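Local coordinates for protein dihydroxyacetone kinase (Citrobacter freundii, PDB 1UN8) that transfers a phosphate group from ATP to dihydroxyacetone, yielding dihydroxyacetone phosphate for glycerol fermentation, and works as a homodimer, at residues E472-A484 against A501-S513. Numbering follows the deposited sequence.
Sequences EGDRTMIDALQPA and AAQAGAERTCLSS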
# COMPACT_ATOMS: atom_id res chain seq x y z
N GLU A 472 28.22 30.23 -10.80
CA GLU A 472 28.74 31.00 -11.92
C GLU A 472 28.99 30.02 -13.05
O GLU A 472 29.68 29.01 -12.88
CB GLU A 472 30.03 31.72 -11.53
CG GLU A 472 29.93 33.22 -11.71
CD GLU A 472 31.17 33.97 -11.30
OE1 GLU A 472 31.65 33.73 -10.17
OE2 GLU A 472 31.65 34.81 -12.09
N GLY A 473 28.40 30.30 -14.20
CA GLY A 473 28.55 29.43 -15.34
C GLY A 473 27.26 28.71 -15.69
O GLY A 473 27.19 28.08 -16.75
N ASP A 474 26.25 28.78 -14.83
CA ASP A 474 24.99 28.09 -15.10
C ASP A 474 24.04 28.92 -15.97
O ASP A 474 22.90 28.54 -16.22
CB ASP A 474 24.29 27.67 -13.80
CG ASP A 474 25.06 26.59 -13.03
OD1 ASP A 474 25.77 25.79 -13.67
OD2 ASP A 474 24.95 26.53 -11.78
N ARG A 475 24.51 30.08 -16.41
CA ARG A 475 23.72 30.93 -17.29
C ARG A 475 22.53 31.68 -16.70
O ARG A 475 21.46 31.73 -17.30
CB ARG A 475 23.26 30.12 -18.52
CG ARG A 475 24.40 29.41 -19.24
CD ARG A 475 23.99 28.92 -20.64
NE ARG A 475 23.62 30.03 -21.52
CZ ARG A 475 22.37 30.45 -21.71
NH1 ARG A 475 21.36 29.85 -21.10
NH2 ARG A 475 22.12 31.50 -22.50
N THR A 476 22.73 32.27 -15.52
CA THR A 476 21.67 33.06 -14.90
C THR A 476 22.27 34.41 -14.56
O THR A 476 23.48 34.61 -14.69
CB THR A 476 21.15 32.42 -13.59
OG1 THR A 476 22.09 32.68 -12.53
CG2 THR A 476 20.97 30.92 -13.77
N MET A 477 21.43 35.34 -14.10
CA MET A 477 21.92 36.67 -13.75
C MET A 477 23.16 36.62 -12.85
O MET A 477 23.96 37.55 -12.83
CB MET A 477 20.81 37.45 -13.06
CG MET A 477 20.38 36.88 -11.75
SD MET A 477 18.98 37.82 -11.15
CE MET A 477 19.81 39.20 -10.40
N ILE A 478 23.33 35.52 -12.13
CA ILE A 478 24.48 35.35 -11.25
C ILE A 478 25.78 35.57 -12.02
O ILE A 478 26.72 36.18 -11.50
CB ILE A 478 24.51 33.94 -10.63
CG1 ILE A 478 23.21 33.67 -9.86
CG2 ILE A 478 25.71 33.79 -9.71
CD1 ILE A 478 22.96 34.62 -8.72
N ASP A 479 25.84 35.07 -13.25
CA ASP A 479 27.04 35.19 -14.07
C ASP A 479 27.52 36.62 -14.30
O ASP A 479 28.69 36.84 -14.63
CB ASP A 479 26.83 34.51 -15.42
CG ASP A 479 26.34 33.10 -15.26
OD1 ASP A 479 27.10 32.27 -14.71
OD2 ASP A 479 25.21 32.79 -15.68
N ALA A 480 26.63 37.59 -14.14
CA ALA A 480 27.00 38.98 -14.32
C ALA A 480 27.03 39.67 -12.96
O ALA A 480 27.87 40.54 -12.72
CB ALA A 480 25.99 39.67 -15.26
N LEU A 481 26.13 39.27 -12.06
CA LEU A 481 26.03 39.88 -10.74
C LEU A 481 27.27 39.66 -9.87
O LEU A 481 27.84 40.61 -9.35
CB LEU A 481 24.81 39.35 -9.99
CG LEU A 481 23.95 40.32 -9.18
CD1 LEU A 481 23.45 39.61 -7.94
CD2 LEU A 481 24.72 41.56 -8.79
N GLN A 482 27.67 38.41 -9.72
CA GLN A 482 28.83 38.09 -8.90
C GLN A 482 30.08 38.86 -9.32
O GLN A 482 30.71 39.51 -8.49
CB GLN A 482 29.12 36.59 -8.95
CG GLN A 482 30.20 36.17 -8.00
CD GLN A 482 29.87 34.87 -7.29
OE1 GLN A 482 29.76 33.81 -7.92
NE2 GLN A 482 29.68 34.96 -5.98
N PRO A 483 30.43 38.81 -10.61
CA PRO A 483 31.61 39.54 -11.08
C PRO A 483 31.54 41.00 -10.65
O PRO A 483 32.51 41.55 -10.13
CB PRO A 483 31.53 39.38 -12.60
CG PRO A 483 30.89 38.06 -12.76
CD PRO A 483 29.79 38.09 -11.73
N ALA A 484 30.37 41.59 -10.86
CA ALA A 484 30.13 42.99 -10.51
C ALA A 484 30.26 43.23 -9.01
O ALA A 484 30.92 44.19 -8.60
CB ALA A 484 28.74 43.42 -10.98
N ALA A 501 32.88 44.06 -15.55
CA ALA A 501 32.91 42.70 -15.03
C ALA A 501 31.60 42.00 -15.36
O ALA A 501 31.58 40.89 -15.91
CB ALA A 501 33.14 42.73 -13.52
N ALA A 502 30.49 42.65 -15.03
CA ALA A 502 29.17 42.10 -15.29
C ALA A 502 29.04 41.79 -16.78
O ALA A 502 28.56 40.72 -17.17
CB ALA A 502 28.09 43.09 -14.86
N GLN A 503 29.47 42.74 -17.61
CA GLN A 503 29.40 42.61 -19.06
C GLN A 503 30.15 41.37 -19.55
O GLN A 503 29.65 40.65 -20.42
CB GLN A 503 29.95 43.87 -19.72
CG GLN A 503 29.92 43.88 -21.23
CD GLN A 503 28.53 43.65 -21.81
OE1 GLN A 503 27.53 43.99 -21.19
NE2 GLN A 503 28.47 43.10 -23.01
N ALA A 504 31.33 41.10 -18.99
CA ALA A 504 32.10 39.92 -19.39
C ALA A 504 31.31 38.68 -19.03
O ALA A 504 31.19 37.75 -19.83
CB ALA A 504 33.45 39.91 -18.69
N GLY A 505 30.77 38.67 -17.82
CA GLY A 505 29.99 37.54 -17.37
C GLY A 505 28.77 37.30 -18.24
O GLY A 505 28.43 36.15 -18.54
N ALA A 506 28.09 38.37 -18.64
CA ALA A 506 26.92 38.22 -19.49
C ALA A 506 27.37 37.61 -20.82
O ALA A 506 26.70 36.75 -21.39
CB ALA A 506 26.27 39.56 -19.74
N GLU A 507 28.52 38.08 -21.30
CA GLU A 507 29.07 37.58 -22.55
C GLU A 507 29.37 36.10 -22.44
O GLU A 507 29.13 35.35 -23.39
CB GLU A 507 30.32 38.39 -22.92
CG GLU A 507 29.97 39.76 -23.52
CD GLU A 507 31.13 40.74 -23.52
OE1 GLU A 507 30.99 41.80 -24.16
OE2 GLU A 507 32.16 40.45 -22.87
N ARG A 508 29.86 35.65 -21.29
CA ARG A 508 30.17 34.23 -21.11
C ARG A 508 28.92 33.37 -21.30
O ARG A 508 29.01 32.24 -21.79
CB ARG A 508 30.80 33.97 -19.73
CG ARG A 508 32.28 34.37 -19.66
CD ARG A 508 32.93 33.94 -18.35
NE ARG A 508 32.60 34.81 -17.23
CZ ARG A 508 33.25 35.92 -16.91
NH1 ARG A 508 34.30 36.32 -17.63
NH2 ARG A 508 32.86 36.64 -15.86
N THR A 509 27.75 33.89 -20.94
CA THR A 509 26.51 33.11 -21.08
C THR A 509 26.12 32.91 -22.53
O THR A 509 25.33 32.03 -22.84
CB THR A 509 25.30 33.75 -20.33
OG1 THR A 509 24.79 34.87 -21.06
CG2 THR A 509 25.72 34.20 -18.95
N CYS A 510 26.67 33.72 -23.43
CA CYS A 510 26.36 33.56 -24.84
C CYS A 510 27.09 32.36 -25.40
O CYS A 510 26.63 31.73 -26.34
CB CYS A 510 26.78 34.79 -25.63
SG CYS A 510 25.67 36.18 -25.44
N LEU A 511 28.24 32.06 -24.81
CA LEU A 511 29.04 30.94 -25.27
C LEU A 511 28.45 29.60 -24.86
O LEU A 511 28.15 28.76 -25.71
CB LEU A 511 30.47 31.07 -24.73
CG LEU A 511 31.24 32.31 -25.21
CD1 LEU A 511 32.64 32.27 -24.65
CD2 LEU A 511 31.28 32.35 -26.73
N SER A 512 28.27 29.40 -23.56
CA SER A 512 27.73 28.14 -23.04
C SER A 512 26.27 27.87 -23.37
O SER A 512 25.67 26.95 -22.83
CB SER A 512 27.94 28.08 -21.52
OG SER A 512 27.58 29.31 -20.92
N SER A 513 25.70 28.67 -24.27
CA SER A 513 24.31 28.49 -24.66
C SER A 513 24.12 27.22 -25.49
O SER A 513 24.61 27.14 -26.62
CB SER A 513 23.81 29.69 -25.47
OG SER A 513 22.50 29.45 -25.95
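Ala480 and Ala502 meet at the apolar centre, their CA atoms just 3.9 Å apart, and Ala484 CB adds to it at 3.9 Å from Ala502 CB. With so little side chain between them, helices 478-484 and 501-511 approach to 7.1 Å between axes, nearly antiparallel at 155°. Backbone carbonyls then touch backbone carbon directly: Gly505 CA, with no side chain beside it, donates a CA-H...O contact to Asp479 O (3.1 Å), and Ala502 CA makes a similar one to Ala480 O. Beside this seam, Pro483 CB rests on Ala501 CB, while Pro483 CG lies at the guanidinium edge of Arg508, one face of which covers the backbone of Ala504 and Gly505. Further along, the Thr509 CG2 methyl packs on Asp479 CB (3.7 Å); Thr509 OG1, at chi1 77°, reaches back to Ala506 O and also bonds Asp533 N of the ATP site. At the polar edge Arg475, bent at chi3 (62°), grips Thr509 O side-on: NE (2.9 Å) arrives in the carbonyl plane on a lone pair, NH2 (3.3 Å) from above that plane. Ser513 CA, poorly ordered, lies over one face of the Arg475 guanidinium. Thr476 and Asp479 fit a capping box at the helix start, though its Thr476 N arm is weak. Thr476 and Met477 bind ATP; this close antiparallel helix pair lies beside that site within the eight-helix barrel of the DhaL domain.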